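Local coordinates for probable uracil-DNA glycosylase (Acanthamoeba polyphaga mimivirus, PDB 5X55), which is a probable uracil-DNA glycosylase, a viral member of the uracil-DNA glycosylase superfamily built round a parallel four-stranded beta-sheet, at residues T315-P319 with Y342-N346. Numbering follows the deposited sequence.
Sequences TSSHP and YPSFN
Pro319 lies flat against the ring of Phe345 where the chain leaves strand 312-316, an outermost strand of the parallel sheet with order 2-1-3-4 that marks the uracil-DNA glycosylase fold. Its CB sits above the ring centre, 3.5 Å from the Phe345 centroid and only 2° off the normal, a CH-pi contact that suits a rigid, slightly polarised pyrrolidine. With Phe345 CG anti to its backbone N (chi1 178°), the ring swings under the proline, while Trp295 meets it edge-to-face and His350 stacks with it. At the other end, Thr315 lays its methyl CG2 over a face of Tyr342, 4.0 Å from the ring centroid and displaced toward the CD1 rim; the branched residue thus offers carbon to the aromatic surface. Between these two apolar contacts the backbones are stitched by polar groups. Ser317 N donates to Pro343 O at 2.9 Å, and prolines suit position 343 because this link needs just the carbonyl. Ser317 is small enough to bring its hydroxyl up to the backbone of segment 342-346, close to Ser344 CA, where OG also pairs with Ser323 O. That same Ser317 OG accepts the amide of Phe345 N at 3.0 Å, with an N-H...O angle of 146°.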
loop_
_atom_site.group_PDB
_atom_site.type_symbol
_atom_site.label_atom_id
_atom_site.label_comp_id
_atom_site.label_asym_id
_atom_site.label_seq_id
_atom_site.Cartn_x
_atom_site.Cartn_y
_atom_site.Cartn_z
ATOM N N THR A 315 -1.862 -11.142 11.539
ATOM C CA THR A 315 -0.413 -11.105 11.394
ATOM C C THR A 315 0.134 -12.448 10.932
ATOM O O THR A 315 -0.243 -13.497 11.458
ATOM C CB THR A 315 0.265 -10.711 12.718
ATOM O OG1 THR A 315 -0.316 -9.500 13.210
ATOM C CG2 THR A 315 1.720 -10.464 12.490
ATOM N N SER A 316 1.058 -12.404 9.984
ATOM C CA SER A 316 1.786 -13.591 9.558
ATOM C C SER A 316 3.112 -13.140 8.961
ATOM O O SER A 316 3.435 -11.949 8.955
ATOM C CB SER A 316 0.982 -14.382 8.535
ATOM O OG SER A 316 1.030 -13.697 7.291
ATOM N N SER A 317 3.872 -14.095 8.428
ATOM C CA SER A 317 5.063 -13.721 7.684
ATOM C C SER A 317 4.681 -13.155 6.313
ATOM O O SER A 317 3.539 -13.258 5.846
ATOM C CB SER A 317 6.003 -14.917 7.509
ATOM O OG SER A 317 5.600 -15.731 6.410
ATOM N N HIS A 318 5.685 -12.581 5.660
ATOM C CA HIS A 318 5.508 -11.929 4.375
ATOM C C HIS A 318 5.377 -12.961 3.252
ATOM O O HIS A 318 6.001 -14.028 3.301
ATOM C CB HIS A 318 6.703 -11.016 4.108
ATOM C CG HIS A 318 6.514 -10.053 2.972
ATOM N ND1 HIS A 318 6.748 -10.397 1.659
ATOM C CD2 HIS A 318 6.161 -8.745 2.960
ATOM C CE1 HIS A 318 6.538 -9.348 0.884
ATOM N NE2 HIS A 318 6.171 -8.335 1.646
ATOM N N PRO A 319 4.589 -12.655 2.218
ATOM C CA PRO A 319 4.390 -13.614 1.121
ATOM C C PRO A 319 5.552 -13.732 0.163
ATOM O O PRO A 319 5.472 -14.549 -0.763
ATOM C CB PRO A 319 3.165 -13.050 0.381
ATOM C CG PRO A 319 3.222 -11.601 0.638
ATOM C CD PRO A 319 3.686 -11.497 2.083
ATOM N N TYR A 342 4.885 -15.713 14.783
ATOM C CA TYR A 342 3.654 -15.645 14.009
ATOM C C TYR A 342 3.743 -16.627 12.856
ATOM O O TYR A 342 4.841 -16.897 12.357
ATOM C CB TYR A 342 3.410 -14.226 13.478
ATOM C CG TYR A 342 3.332 -13.237 14.609
ATOM C CD1 TYR A 342 2.128 -12.961 15.230
ATOM C CD2 TYR A 342 4.480 -12.619 15.097
ATOM C CE1 TYR A 342 2.060 -12.069 16.289
ATOM C CE2 TYR A 342 4.423 -11.734 16.160
ATOM C CZ TYR A 342 3.211 -11.465 16.755
ATOM O OH TYR A 342 3.144 -10.589 17.817
ATOM N N PRO A 343 2.611 -17.186 12.425
ATOM C CA PRO A 343 2.643 -18.270 11.435
ATOM C C PRO A 343 3.116 -17.805 10.067
ATOM O O PRO A 343 3.162 -16.612 9.758
ATOM C CB PRO A 343 1.183 -18.739 11.376
ATOM C CG PRO A 343 0.381 -17.581 11.900
ATOM C CD PRO A 343 1.251 -16.948 12.951
ATOM N N SER A 344 3.473 -18.790 9.241
ATOM C CA SER A 344 3.867 -18.525 7.868
ATOM C C SER A 344 2.680 -18.037 7.037
ATOM O O SER A 344 1.526 -18.410 7.265
ATOM C CB SER A 344 4.454 -19.780 7.217
ATOM O OG SER A 344 3.461 -20.761 7.028
ATOM N N PHE A 345 2.996 -17.216 6.036
ATOM C CA PHE A 345 1.966 -16.649 5.178
ATOM C C PHE A 345 1.083 -17.730 4.572
ATOM O O PHE A 345 -0.147 -17.607 4.574
ATOM C CB PHE A 345 2.608 -15.811 4.068
ATOM C CG PHE A 345 1.600 -15.223 3.115
ATOM C CD1 PHE A 345 1.166 -15.946 1.996
ATOM C CD2 PHE A 345 1.040 -13.972 3.373
ATOM C CE1 PHE A 345 0.213 -15.405 1.140
ATOM C CE2 PHE A 345 0.087 -13.428 2.529
ATOM C CZ PHE A 345 -0.322 -14.139 1.403
ATOM N N ASN A 346 1.687 -18.787 4.033
ATOM C CA ASN A 346 0.891 -19.742 3.271
ATOM C C ASN A 346 0.061 -20.676 4.146
ATOM O O ASN A 346 -0.695 -21.481 3.602
ATOM C CB ASN A 346 1.771 -20.562 2.300
ATOM C CG ASN A 346 2.822 -21.438 2.996
ATOM O OD1 ASN A 346 2.912 -21.508 4.225
ATOM N ND2 ASN A 346 3.621 -22.129 2.183
#